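PDB 4AB5: transcriptional regulator, LYSR family from Neisseria meningitidis, which probably regulates methionine-biosynthesis genes as a MetR-like LysR-family transcription factor, its regulatory domain likely sensing a small effector. Local coordinates for residues 19-24 with 158-163; 58-63 with 199-204; 96-101 with 151-156; 106-111 with 118-123. All blocks are in the same frame, centred on the assembly; numbering follows the deposited sequence.

Contact 1. Residues 19-24 with 158-163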
loop_
_atom_site.group_PDB
_atom_site.type_symbol
_atom_site.label_atom_id
_atom_site.label_comp_id
_atom_site.label_asym_id
_atom_site.label_seq_id
_atom_site.Cartn_x
_atom_site.Cartn_y
_atom_site.Cartn_z
ATOM N N CYS B 19 -6.381 -7.823 1.067
ATOM C CA CYS B 19 -6.523 -8.801 -0.023
ATOM C C CYS B 19 -5.323 -8.812 -0.973
ATOM O O CYS B 19 -4.846 -9.886 -1.336
ATOM C CB CYS B 19 -7.828 -8.575 -0.781
ATOM S SG CYS B 19 -9.322 -8.878 0.204
ATOM N N PHE B 20 -4.815 -7.613 -1.329
ATOM C CA PHE B 20 -3.673 -7.390 -2.221
ATOM C C PHE B 20 -2.399 -8.130 -1.798
ATOM O O PHE B 20 -1.623 -8.552 -2.664
ATOM C CB PHE B 20 -3.416 -5.884 -2.389
ATOM C CG PHE B 20 -4.366 -5.186 -3.333
ATOM C CD1 PHE B 20 -5.638 -4.804 -2.913
ATOM C CD2 PHE B 20 -3.985 -4.897 -4.641
ATOM C CE1 PHE B 20 -6.521 -4.157 -3.793
ATOM C CE2 PHE B 20 -4.871 -4.269 -5.525
ATOM C CZ PHE B 20 -6.130 -3.894 -5.093
ATOM N N ASP B 21 -2.203 -8.332 -0.483
ATOM C CA ASP B 21 -1.044 -9.058 0.034
ATOM C C ASP B 21 -0.926 -10.482 -0.493
ATOM O O ASP B 21 0.186 -10.929 -0.780
ATOM C CB ASP B 21 -1.007 -9.023 1.570
ATOM C CG ASP B 21 -0.562 -7.693 2.157
ATOM O OD1 ASP B 21 -0.190 -6.785 1.369
ATOM O OD2 ASP B 21 -0.575 -7.560 3.404
ATOM N N TRP B 22 -2.064 -11.186 -0.633
ATOM C CA TRP B 22 -2.101 -12.552 -1.167
ATOM C C TRP B 22 -2.572 -12.626 -2.630
ATOM O O TRP B 22 -2.200 -13.571 -3.338
ATOM C CB TRP B 22 -2.916 -13.495 -0.265
ATOM C CG TRP B 22 -4.252 -12.959 0.144
ATOM C CD1 TRP B 22 -4.558 -12.346 1.321
ATOM C CD2 TRP B 22 -5.466 -13.003 -0.613
ATOM N NE1 TRP B 22 -5.890 -12.012 1.349
ATOM C CE2 TRP B 22 -6.470 -12.400 0.171
ATOM C CE3 TRP B 22 -5.809 -13.500 -1.884
ATOM C CZ2 TRP B 22 -7.783 -12.253 -0.282
ATOM C CZ3 TRP B 22 -7.105 -13.333 -2.340
ATOM C CH2 TRP B 22 -8.082 -12.740 -1.534
ATOM N N LEU B 23 -3.356 -11.625 -3.081
ATOM C CA LEU B 23 -3.892 -11.558 -4.435
ATOM C C LEU B 23 -2.854 -11.219 -5.492
ATOM O O LEU B 23 -2.910 -11.785 -6.583
ATOM C CB LEU B 23 -5.103 -10.608 -4.517
ATOM C CG LEU B 23 -5.992 -10.740 -5.759
ATOM C CD1 LEU B 23 -6.634 -12.106 -5.837
ATOM C CD2 LEU B 23 -7.054 -9.664 -5.777
HETATM N N MSE B 24 -1.923 -10.294 -5.186
HETATM C CA MSE B 24 -0.849 -9.916 -6.114
HETATM C C MSE B 24 0.091 -11.098 -6.417
HETATM O O MSE B 24 0.216 -11.413 -7.597
HETATM C CB MSE B 24 -0.107 -8.639 -5.668
HETATM C CG MSE B 24 -1.002 -7.398 -5.585
HETATM SE SE MSE B 24 -2.059 -7.003 -7.188
HETATM C CE MSE B 24 -3.820 -7.766 -6.679
ATOM N N TYR B 158 -5.373 -11.375 11.596
ATOM C CA TYR B 158 -4.277 -11.899 12.402
ATOM C C TYR B 158 -3.009 -12.119 11.547
ATOM O O TYR B 158 -1.915 -11.756 11.984
ATOM C CB TYR B 158 -4.699 -13.187 13.149
ATOM C CG TYR B 158 -3.559 -13.848 13.893
ATOM C CD1 TYR B 158 -3.085 -13.323 15.095
ATOM C CD2 TYR B 158 -2.906 -14.958 13.363
ATOM C CE1 TYR B 158 -1.999 -13.893 15.757
ATOM C CE2 TYR B 158 -1.820 -15.535 14.016
ATOM C CZ TYR B 158 -1.378 -15.006 15.221
ATOM O OH TYR B 158 -0.303 -15.558 15.876
ATOM N N TRP B 159 -3.161 -12.701 10.335
ATOM C CA TRP B 159 -2.028 -12.954 9.444
ATOM C C TRP B 159 -1.223 -11.690 9.061
ATOM O O TRP B 159 0.000 -11.773 8.952
ATOM C CB TRP B 159 -2.427 -13.796 8.215
ATOM C CG TRP B 159 -3.484 -13.177 7.354
ATOM C CD1 TRP B 159 -4.821 -13.433 7.393
ATOM C CD2 TRP B 159 -3.287 -12.213 6.308
ATOM N NE1 TRP B 159 -5.473 -12.685 6.441
ATOM C CE2 TRP B 159 -4.558 -11.909 5.777
ATOM C CE3 TRP B 159 -2.156 -11.562 5.774
ATOM C CZ2 TRP B 159 -4.733 -10.997 4.729
ATOM C CZ3 TRP B 159 -2.333 -10.650 4.748
ATOM C CH2 TRP B 159 -3.608 -10.378 4.234
ATOM N N THR B 160 -1.905 -10.536 8.883
ATOM C CA THR B 160 -1.289 -9.239 8.544
ATOM C C THR B 160 -0.483 -8.695 9.745
ATOM O O THR B 160 0.609 -8.154 9.565
ATOM C CB THR B 160 -2.380 -8.194 8.186
ATOM O OG1 THR B 160 -3.447 -8.796 7.462
ATOM C CG2 THR B 160 -1.827 -7.017 7.404
ATOM N N VAL B 161 -1.077 -8.796 10.947
ATOM C CA VAL B 161 -0.575 -8.319 12.229
ATOM C C VAL B 161 0.680 -9.077 12.697
ATOM O O VAL B 161 1.591 -8.454 13.252
ATOM C CB VAL B 161 -1.744 -8.346 13.263
ATOM C CG1 VAL B 161 -1.262 -8.255 14.709
ATOM C CG2 VAL B 161 -2.749 -7.244 12.966
HETATM N N MSE B 162 0.710 -10.410 12.492
HETATM C CA MSE B 162 1.788 -11.316 12.907
HETATM C C MSE B 162 3.259 -10.837 12.733
HETATM O O MSE B 162 3.956 -10.856 13.748
HETATM C CB MSE B 162 1.542 -12.756 12.439
HETATM C CG MSE B 162 2.123 -13.809 13.371
HETATM SE SE MSE B 162 3.052 -15.230 12.372
HETATM C CE MSE B 162 4.416 -14.133 11.365
ATOM N N PRO B 163 3.760 -10.345 11.556
ATOM C CA PRO B 163 5.165 -9.864 11.507
ATOM C C PRO B 163 5.488 -8.685 12.435
ATOM O O PRO B 163 6.625 -8.547 12.877
ATOM C CB PRO B 163 5.354 -9.441 10.043
ATOM C CG PRO B 163 4.283 -10.123 9.294
ATOM C CD PRO B 163 3.121 -10.249 10.224
#
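Trp22 and Trp159 meet as an offset edge-to-face pair, the edge of the Trp22 indole turned toward the face of Trp159. The five-membered ring of Trp22 and the six-membered ring of Trp159 have centroids 5.3 Å apart and planes inclined at 69°. Closest are Trp22 CD1 and Trp159 CH2, at 3.6 Å. Phe78 meets Trp22, and Tyr80 meets Trp159, also edge-to-face. In the bilobed, periplasmic-binding-protein-like fold of LysR regulatory domains, this joins the start of helix 20-33 in one lobe to helix 158-166 in the other. The short helical segments run at 99° to each other, with axes 12.2 Å apart at closest. Both indoles, with CG between the backbone N and the carbonyl carbon (chi1 48° in Trp22), bridge that gap. Polar atoms touch the rings without bonding across the contact. Asp21 OD2 lies at the edge of Trp159, 3.8 Å from CZ3, its carboxylate steeply turned against the indole, and the Asp21 CB methylene touches the same ring edge. Cys19 O sits over the centre of Trp22 while accepting hydrogen bonds from Trp22 N and Leu23 N. Ile141 of the second subunit packs against Phe20 and Asp21.

Contact 2. Residues 58-63 with 199-204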
loop_
_atom_site.group_PDB
_atom_site.type_symbol
_atom_site.label_atom_id
_atom_site.label_comp_id
_atom_site.label_asym_id
_atom_site.label_seq_id
_atom_site.Cartn_x
_atom_site.Cartn_y
_atom_site.Cartn_z
ATOM N N ALA B 58 -16.017 -6.753 -15.139
ATOM C CA ALA B 58 -15.085 -7.615 -14.399
ATOM C C ALA B 58 -15.495 -9.083 -14.572
ATOM O O ALA B 58 -16.671 -9.364 -14.804
ATOM C CB ALA B 58 -15.070 -7.242 -12.920
ATOM N N ASP B 59 -14.526 -10.012 -14.444
ATOM C CA ASP B 59 -14.737 -11.460 -14.619
ATOM C C ASP B 59 -14.713 -12.257 -13.303
ATOM O O ASP B 59 -15.334 -13.319 -13.222
ATOM C CB ASP B 59 -13.743 -12.033 -15.639
ATOM C CG ASP B 59 -13.650 -11.212 -16.910
ATOM O OD1 ASP B 59 -14.545 -11.345 -17.770
ATOM O OD2 ASP B 59 -12.696 -10.412 -17.029
ATOM N N LEU B 60 -14.040 -11.725 -12.273
ATOM C CA LEU B 60 -13.973 -12.339 -10.947
ATOM C C LEU B 60 -13.894 -11.243 -9.886
ATOM O O LEU B 60 -13.168 -10.260 -10.073
ATOM C CB LEU B 60 -12.782 -13.300 -10.848
ATOM C CG LEU B 60 -12.713 -14.250 -9.655
ATOM C CD1 LEU B 60 -12.141 -15.583 -10.080
ATOM C CD2 LEU B 60 -11.837 -13.673 -8.541
ATOM N N ALA B 61 -14.652 -11.410 -8.778
ATOM C CA ALA B 61 -14.673 -10.455 -7.677
ATOM C C ALA B 61 -14.337 -11.092 -6.328
ATOM O O ALA B 61 -14.843 -12.171 -6.017
ATOM C CB ALA B 61 -16.025 -9.762 -7.606
ATOM N N ILE B 62 -13.480 -10.418 -5.532
ATOM C CA ILE B 62 -13.119 -10.842 -4.177
ATOM C C ILE B 62 -14.132 -10.151 -3.261
ATOM O O ILE B 62 -14.220 -8.916 -3.253
ATOM C CB ILE B 62 -11.637 -10.502 -3.819
ATOM C CG1 ILE B 62 -10.618 -11.105 -4.836
ATOM C CG2 ILE B 62 -11.286 -10.851 -2.360
ATOM C CD1 ILE B 62 -10.636 -12.699 -5.093
ATOM N N VAL B 63 -14.954 -10.956 -2.553
ATOM C CA VAL B 63 -16.030 -10.456 -1.696
ATOM C C VAL B 63 -16.006 -11.035 -0.264
ATOM O O VAL B 63 -15.536 -12.155 -0.059
ATOM C CB VAL B 63 -17.420 -10.611 -2.382
ATOM C CG1 VAL B 63 -17.551 -9.694 -3.607
ATOM C CG2 VAL B 63 -17.717 -12.072 -2.746
ATOM N N ASN B 199 -11.631 -20.944 -12.244
ATOM C CA ASN B 199 -11.621 -21.957 -11.204
ATOM C C ASN B 199 -10.207 -22.204 -10.701
ATOM O O ASN B 199 -10.012 -22.323 -9.492
ATOM C CB ASN B 199 -12.265 -23.249 -11.708
ATOM C CG ASN B 199 -13.345 -23.767 -10.818
ATOM O OD1 ASN B 199 -13.211 -24.828 -10.207
ATOM N ND2 ASN B 199 -14.380 -22.974 -10.584
ATOM N N ASN B 200 -9.217 -22.237 -11.628
ATOM C CA ASN B 200 -7.821 -22.450 -11.279
ATOM C C ASN B 200 -7.226 -21.247 -10.536
ATOM O O ASN B 200 -6.363 -21.440 -9.678
ATOM C CB ASN B 200 -7.004 -22.889 -12.489
ATOM C CG ASN B 200 -5.585 -23.237 -12.164
ATOM O OD1 ASN B 200 -5.273 -24.150 -11.388
ATOM N ND2 ASN B 200 -4.699 -22.445 -12.699
ATOM N N PHE B 201 -7.711 -20.016 -10.818
ATOM C CA PHE B 201 -7.239 -18.832 -10.094
ATOM C C PHE B 201 -7.654 -18.905 -8.619
ATOM O O PHE B 201 -6.880 -18.520 -7.745
ATOM C CB PHE B 201 -7.731 -17.521 -10.732
ATOM C CG PHE B 201 -7.116 -16.283 -10.122
ATOM C CD1 PHE B 201 -5.744 -16.071 -10.173
ATOM C CD2 PHE B 201 -7.914 -15.322 -9.509
ATOM C CE1 PHE B 201 -5.179 -14.921 -9.610
ATOM C CE2 PHE B 201 -7.349 -14.166 -8.949
ATOM C CZ PHE B 201 -5.984 -13.979 -8.990
ATOM N N CYS B 202 -8.857 -19.442 -8.351
ATOM C CA CYS B 202 -9.383 -19.615 -6.996
ATOM C C CYS B 202 -8.639 -20.691 -6.235
ATOM O O CYS B 202 -8.374 -20.512 -5.040
ATOM C CB CYS B 202 -10.876 -19.878 -7.020
ATOM S SG CYS B 202 -11.826 -18.579 -7.837
ATOM N N GLN B 203 -8.260 -21.789 -6.920
ATOM C CA GLN B 203 -7.476 -22.840 -6.270
ATOM C C GLN B 203 -6.042 -22.396 -5.969
ATOM O O GLN B 203 -5.486 -22.839 -4.969
ATOM C CB GLN B 203 -7.597 -24.224 -6.933
ATOM C CG GLN B 203 -6.994 -24.375 -8.317
ATOM C CD GLN B 203 -7.297 -25.729 -8.918
ATOM O OE1 GLN B 203 -6.913 -26.777 -8.384
ATOM N NE2 GLN B 203 -7.983 -25.738 -10.055
ATOM N N ILE B 204 -5.491 -21.447 -6.774
ATOM C CA ILE B 204 -4.171 -20.835 -6.570
ATOM C C ILE B 204 -4.237 -19.961 -5.317
ATOM O O ILE B 204 -3.374 -20.099 -4.452
ATOM C CB ILE B 204 -3.676 -20.070 -7.840
ATOM C CG1 ILE B 204 -3.202 -21.057 -8.944
ATOM C CG2 ILE B 204 -2.565 -19.046 -7.519
ATOM C CD1 ILE B 204 -3.094 -20.442 -10.408
#
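The Asp59 carboxylate takes a salt bridge from Arg11 NE through OD2, right next to Leu60, whose methyl meets Phe201 and Cys202. Leu60 itself is held by backbone hydrogen bonds to Arg11 and Ala13 of strand 8-13. This fixes strand 60-63 in the central sheet of the first alpha/beta lobe of the LysR regulatory domain, and helix 196-212 lies across that sheet. The contact is therefore ordinary helix-on-sheet packing, wholly apolar and buried. Leu60 points toward the helix. With its CG anti to the backbone N (chi1 -167°), the side chain is extended from the strand, and one methyl, CD1, carries the contact, fitting between Phe201 and Cys202. Phe201 also points at the strand; its ring presents an edge to Leu60, the methyl lying near the ring plane with Leu60 CD1 4.3 Å from Phe201 CD2. The same ring packs edge-to-face with Phe30 and touches Leu10 and Ile12, so helix 20-33 and strand 8-13 pack round it too. Ile62, two residues on, stops short of the helix and packs on Leu184 and Trp22. On the Cys202 side the approach is closer, with Leu60 CD1 and Cys202 SG 3.8 Å apart.

Contact 3. Residues 96-101 with 151-156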
loop_
_atom_site.group_PDB
_atom_site.type_symbol
_atom_site.label_atom_id
_atom_site.label_comp_id
_atom_site.label_asym_id
_atom_site.label_seq_id
_atom_site.Cartn_x
_atom_site.Cartn_y
_atom_site.Cartn_z
ATOM N N ASN B 96 -7.977 -8.760 27.834
ATOM C CA ASN B 96 -7.740 -9.877 26.907
ATOM C C ASN B 96 -8.737 -9.829 25.752
ATOM O O ASN B 96 -8.379 -10.130 24.617
ATOM C CB ASN B 96 -7.842 -11.228 27.625
ATOM C CG ASN B 96 -6.571 -11.721 28.296
ATOM O OD1 ASN B 96 -6.602 -12.662 29.094
ATOM N ND2 ASN B 96 -5.420 -11.141 27.974
ATOM N N VAL B 97 -9.984 -9.442 26.051
ATOM C CA VAL B 97 -11.074 -9.337 25.083
ATOM C C VAL B 97 -11.609 -7.891 25.073
ATOM O O VAL B 97 -11.883 -7.335 26.138
ATOM C CB VAL B 97 -12.196 -10.374 25.392
ATOM C CG1 VAL B 97 -13.366 -10.234 24.427
ATOM C CG2 VAL B 97 -11.658 -11.802 25.371
ATOM N N TRP B 98 -11.774 -7.297 23.877
ATOM C CA TRP B 98 -12.327 -5.951 23.731
ATOM C C TRP B 98 -13.804 -6.029 23.366
ATOM O O TRP B 98 -14.157 -6.618 22.338
ATOM C CB TRP B 98 -11.570 -5.139 22.667
ATOM C CG TRP B 98 -10.113 -4.901 22.947
ATOM C CD1 TRP B 98 -9.432 -5.192 24.094
ATOM C CD2 TRP B 98 -9.165 -4.285 22.064
ATOM N NE1 TRP B 98 -8.118 -4.806 23.977
ATOM C CE2 TRP B 98 -7.929 -4.233 22.747
ATOM C CE3 TRP B 98 -9.243 -3.755 20.764
ATOM C CZ2 TRP B 98 -6.769 -3.713 22.157
ATOM C CZ3 TRP B 98 -8.101 -3.206 20.197
ATOM C CH2 TRP B 98 -6.883 -3.194 20.887
ATOM N N THR B 99 -14.673 -5.452 24.213
ATOM C CA THR B 99 -16.118 -5.398 23.956
ATOM C C THR B 99 -16.347 -4.212 23.009
ATOM O O THR B 99 -15.467 -3.354 22.900
ATOM C CB THR B 99 -16.912 -5.210 25.280
ATOM O OG1 THR B 99 -16.594 -3.945 25.863
ATOM C CG2 THR B 99 -16.667 -6.324 26.292
ATOM N N ALA B 100 -17.515 -4.133 22.357
ATOM C CA ALA B 100 -17.874 -3.021 21.466
ATOM C C ALA B 100 -17.714 -1.658 22.180
ATOM O O ALA B 100 -17.185 -0.709 21.591
ATOM C CB ALA B 100 -19.303 -3.193 20.974
ATOM N N GLU B 101 -18.102 -1.602 23.474
ATOM C CA GLU B 101 -18.020 -0.433 24.360
ATOM C C GLU B 101 -16.582 0.058 24.626
ATOM O O GLU B 101 -16.402 1.231 24.957
ATOM C CB GLU B 101 -18.738 -0.720 25.693
ATOM C CG GLU B 101 -20.262 -0.762 25.603
ATOM C CD GLU B 101 -20.923 -1.989 24.996
ATOM O OE1 GLU B 101 -20.230 -3.012 24.781
ATOM O OE2 GLU B 101 -22.148 -1.924 24.734
ATOM N N ARG B 151 -1.481 6.608 18.571
ATOM C CA ARG B 151 -2.321 7.544 17.813
ATOM C C ARG B 151 -3.757 7.046 17.639
ATOM O O ARG B 151 -4.624 7.783 17.156
ATOM C CB ARG B 151 -1.665 7.917 16.463
ATOM C CG ARG B 151 -0.461 8.837 16.612
ATOM C CD ARG B 151 -0.914 10.213 17.050
ATOM N NE ARG B 151 0.191 11.091 17.414
ATOM C CZ ARG B 151 0.536 11.367 18.662
ATOM N NH1 ARG B 151 -0.128 10.824 19.677
ATOM N NH2 ARG B 151 1.552 12.182 18.909
ATOM N N GLY B 152 -3.987 5.811 18.067
ATOM C CA GLY B 152 -5.277 5.139 18.004
ATOM C C GLY B 152 -5.134 3.634 18.072
ATOM O O GLY B 152 -4.059 3.118 18.406
ATOM N N ILE B 153 -6.244 2.928 17.787
ATOM C CA ILE B 153 -6.332 1.461 17.730
ATOM C C ILE B 153 -6.847 1.028 16.352
ATOM O O ILE B 153 -7.352 1.865 15.606
ATOM C CB ILE B 153 -7.157 0.862 18.906
ATOM C CG1 ILE B 153 -8.628 1.367 18.914
ATOM C CG2 ILE B 153 -6.447 1.093 20.262
ATOM C CD1 ILE B 153 -9.577 0.561 19.774
ATOM N N ALA B 154 -6.708 -0.261 16.001
ATOM C CA ALA B 154 -7.171 -0.773 14.707
ATOM C C ALA B 154 -7.617 -2.217 14.795
ATOM O O ALA B 154 -7.330 -2.887 15.782
ATOM C CB ALA B 154 -6.068 -0.644 13.662
ATOM N N ALA B 155 -8.330 -2.689 13.757
ATOM C CA ALA B 155 -8.773 -4.071 13.589
ATOM C C ALA B 155 -8.177 -4.557 12.273
ATOM O O ALA B 155 -8.425 -3.966 11.216
ATOM C CB ALA B 155 -10.290 -4.159 13.546
ATOM N N LEU B 156 -7.338 -5.588 12.345
ATOM C CA LEU B 156 -6.678 -6.130 11.161
ATOM C C LEU B 156 -6.653 -7.654 11.185
ATOM O O LEU B 156 -6.730 -8.220 12.275
ATOM C CB LEU B 156 -5.239 -5.575 11.042
ATOM C CG LEU B 156 -5.076 -4.113 10.616
ATOM C CD1 LEU B 156 -3.651 -3.657 10.832
ATOM C CD2 LEU B 156 -5.492 -3.899 9.164
#
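Trp98 lays the far end of its indole alongside Ile153, the two side chains pointing opposite ways as they pass. The nearest atoms are Trp98 CZ3 and the terminal methyl CD1 of Ile153, 4.1 Å apart, with the methyl placed obliquely to the ring. Trp98 CG is set beside the backbone N (chi1 -62°), which lets the long ring reach across although Trp98 CA is still 10.9 Å from Ala155 CA. On the other side, Ile153 places CG1 between its backbone N and carbonyl carbon (chi1 61°), sending CD1 out toward the indole. Ala154 joins in through its carbonyl: its O lies 4.5 Å from Trp98 CZ3, a distant van der Waals neighbour. At the opposite end of the indole, NE1 is hydrogen-bonded to Leu92 O, which satisfies the ring nitrogen and would help set the rotation of the ring. This is core packing of the second lobe of the LysR regulatory domain. Trp98 sits on strand 97-98, its backbone hydrogen-bonded to Gln174 and Thr176 of strand 171-189, and it covers Cys86 of strand 72-86 together with Ile153. The Ala154 methyl turns away from the tryptophan, onto Ile143 and Val147 of helix 140-148.

Contact 4. Residues 106-111 with 118-123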
loop_
_atom_site.group_PDB
_atom_site.type_symbol
_atom_site.label_atom_id
_atom_site.label_comp_id
_atom_site.label_asym_id
_atom_site.label_seq_id
_atom_site.Cartn_x
_atom_site.Cartn_y
_atom_site.Cartn_z
ATOM N N GLU B 106 -11.691 5.687 22.165
ATOM C CA GLU B 106 -10.542 5.482 21.292
ATOM C C GLU B 106 -10.710 5.945 19.847
ATOM O O GLU B 106 -11.796 5.822 19.285
ATOM C CB GLU B 106 -10.155 3.990 21.312
ATOM C CG GLU B 106 -9.158 3.566 22.391
ATOM C CD GLU B 106 -9.556 3.633 23.847
ATOM O OE1 GLU B 106 -10.369 2.783 24.277
ATOM O OE2 GLU B 106 -8.950 4.440 24.590
ATOM N N THR B 107 -9.597 6.409 19.228
ATOM C CA THR B 107 -9.507 6.793 17.815
ATOM C C THR B 107 -9.315 5.481 17.043
ATOM O O THR B 107 -8.445 4.688 17.399
ATOM C CB THR B 107 -8.332 7.801 17.598
ATOM O OG1 THR B 107 -8.684 9.066 18.156
ATOM C CG2 THR B 107 -7.966 7.999 16.126
ATOM N N LEU B 108 -10.129 5.242 16.010
ATOM C CA LEU B 108 -10.041 4.034 15.201
ATOM C C LEU B 108 -9.300 4.312 13.886
ATOM O O LEU B 108 -9.688 5.206 13.132
ATOM C CB LEU B 108 -11.450 3.434 14.953
ATOM C CG LEU B 108 -11.530 2.028 14.292
ATOM C CD1 LEU B 108 -10.907 0.941 15.175
ATOM C CD2 LEU B 108 -12.956 1.668 13.962
ATOM N N ILE B 109 -8.216 3.566 13.634
ATOM C CA ILE B 109 -7.427 3.689 12.404
ATOM C C ILE B 109 -7.871 2.615 11.415
ATOM O O ILE B 109 -7.861 1.430 11.742
ATOM C CB ILE B 109 -5.893 3.758 12.644
ATOM C CG1 ILE B 109 -5.568 4.745 13.791
ATOM C CG2 ILE B 109 -5.154 4.154 11.346
ATOM C CD1 ILE B 109 -4.312 4.496 14.481
ATOM N N THR B 110 -8.386 3.053 10.251
ATOM C CA THR B 110 -8.931 2.184 9.200
ATOM C C THR B 110 -8.421 2.608 7.818
ATOM O O THR B 110 -7.760 3.641 7.688
ATOM C CB THR B 110 -10.494 2.273 9.180
ATOM O OG1 THR B 110 -10.914 3.495 8.564
ATOM C CG2 THR B 110 -11.143 2.132 10.554
ATOM N N TYR B 111 -8.807 1.847 6.775
ATOM C CA TYR B 111 -8.541 2.188 5.377
ATOM C C TYR B 111 -9.557 3.274 4.978
ATOM O O TYR B 111 -10.624 3.340 5.601
ATOM C CB TYR B 111 -8.627 0.951 4.470
ATOM C CG TYR B 111 -7.609 -0.100 4.840
ATOM C CD1 TYR B 111 -6.252 0.099 4.599
ATOM C CD2 TYR B 111 -7.989 -1.269 5.492
ATOM C CE1 TYR B 111 -5.302 -0.858 4.963
ATOM C CE2 TYR B 111 -7.047 -2.232 5.867
ATOM C CZ TYR B 111 -5.704 -2.020 5.600
ATOM O OH TYR B 111 -4.770 -2.959 5.964
ATOM N N LEU B 118 -16.031 -2.258 6.051
ATOM C CA LEU B 118 -15.238 -2.620 7.223
ATOM C C LEU B 118 -16.012 -3.537 8.170
ATOM O O LEU B 118 -17.055 -3.145 8.675
ATOM C CB LEU B 118 -14.697 -1.370 7.953
ATOM C CG LEU B 118 -13.927 -0.346 7.123
ATOM C CD1 LEU B 118 -13.868 0.983 7.832
ATOM C CD2 LEU B 118 -12.542 -0.842 6.779
ATOM N N ASP B 119 -15.485 -4.758 8.405
ATOM C CA ASP B 119 -16.070 -5.799 9.253
ATOM C C ASP B 119 -16.356 -5.379 10.682
ATOM O O ASP B 119 -17.470 -5.609 11.151
ATOM C CB ASP B 119 -15.251 -7.090 9.202
ATOM C CG ASP B 119 -15.685 -8.081 8.126
ATOM O OD1 ASP B 119 -16.203 -7.644 7.081
ATOM O OD2 ASP B 119 -15.478 -9.285 8.321
ATOM N N LEU B 120 -15.381 -4.743 11.369
ATOM C CA LEU B 120 -15.560 -4.253 12.743
ATOM C C LEU B 120 -16.726 -3.243 12.857
ATOM O O LEU B 120 -17.688 -3.585 13.543
ATOM C CB LEU B 120 -14.246 -3.742 13.380
ATOM C CG LEU B 120 -14.398 -2.885 14.661
ATOM C CD1 LEU B 120 -14.681 -3.736 15.873
ATOM C CD2 LEU B 120 -13.181 -2.048 14.891
ATOM N N PRO B 121 -16.727 -2.073 12.156
ATOM C CA PRO B 121 -17.887 -1.168 12.251
ATOM C C PRO B 121 -19.221 -1.802 11.866
ATOM O O PRO B 121 -20.178 -1.698 12.631
ATOM C CB PRO B 121 -17.510 -0.013 11.316
ATOM C CG PRO B 121 -16.001 -0.020 11.305
ATOM C CD PRO B 121 -15.671 -1.478 11.308
ATOM N N LYS B 122 -19.272 -2.493 10.717
ATOM C CA LYS B 122 -20.476 -3.141 10.189
ATOM C C LYS B 122 -21.096 -4.212 11.115
ATOM O O LYS B 122 -22.305 -4.166 11.375
ATOM C CB LYS B 122 -20.212 -3.695 8.768
ATOM C CG LYS B 122 -21.337 -4.545 8.171
ATOM C CD LYS B 122 -21.236 -4.688 6.659
ATOM C CE LYS B 122 -20.437 -5.890 6.228
ATOM N NZ LYS B 122 -20.457 -6.074 4.749
ATOM N N LYS B 123 -20.279 -5.176 11.573
ATOM C CA LYS B 123 -20.730 -6.312 12.382
ATOM C C LYS B 123 -20.809 -6.073 13.884
ATOM O O LYS B 123 -21.414 -6.890 14.579
ATOM C CB LYS B 123 -19.828 -7.538 12.127
ATOM C CG LYS B 123 -19.893 -8.107 10.713
ATOM C CD LYS B 123 -18.681 -8.969 10.421
ATOM C CE LYS B 123 -19.028 -10.113 9.501
ATOM N NZ LYS B 123 -17.815 -10.796 8.989
#
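Leu108 and Leu120 both carry CG opposite the backbone N (chi1 -171° and 165°), which extends each side chain away from its own backbone and across the gap until the two meet tip to tip. This pairing fills the space between strand and helix in a beta-alpha-beta crossover: strand 108-110 leads into helix 119-125 and then into the parallel strand 134-136. Leu120 CD2 rests between both methyls of its partner, 3.8 Å from Leu108 CD1 and equally far from Leu108 CD2. Leu120 further packs on Ile175 and Leu180 of strand 171-189. Beside this pair, the ring of Pro121 adds a looser touch, its CG being 4.4 Å from Leu108 CD2. At the C-terminal end of the strand, Thr110 and Leu118 cross at about a right angle, and one methyl does the work: Leu118 CD1 lies 3.9 Å from Thr110 CB. Leu118 is the N-cap residue, so this places the methyl right where the helix begins. On the helix itself, Lys123 NZ makes a salt bridge with Asp119 OD2 at 2.9 Å, approaching from above the carboxylate plane. Ser182 OG also bonds to that carboxylate oxygen, and Gln181 O to the lysine. Thr110 OG1, also bonded to His136 ND1, donates to Tyr111 O at 3.0 Å from above the carbonyl plane.

Overall arrangement
Contacts 2 and 3 lie on opposite sides of the chain's centre, their centres about 32 Å apart, one in each lobe, yet both reach the same mixed sheet, whose long strands 72-86 and 171-189 run between the lobes. Contact 1 bridges the lobes: its centre is about 17 Å from contact 2, touched through Leu23 and Phe201, and about 19 Å from contact 3, reached through Val161 and Leu156. Contacts 3 and 4, centres about 9 Å apart, share the second lobe, where Ile153 hydrogen-bonds to Thr107 and Ile109. Contact 4 is nested inside contact 3, itself nested inside contacts 1 and 2, whose segments alternate: the layout expected of a two-lobed effector-binding domain.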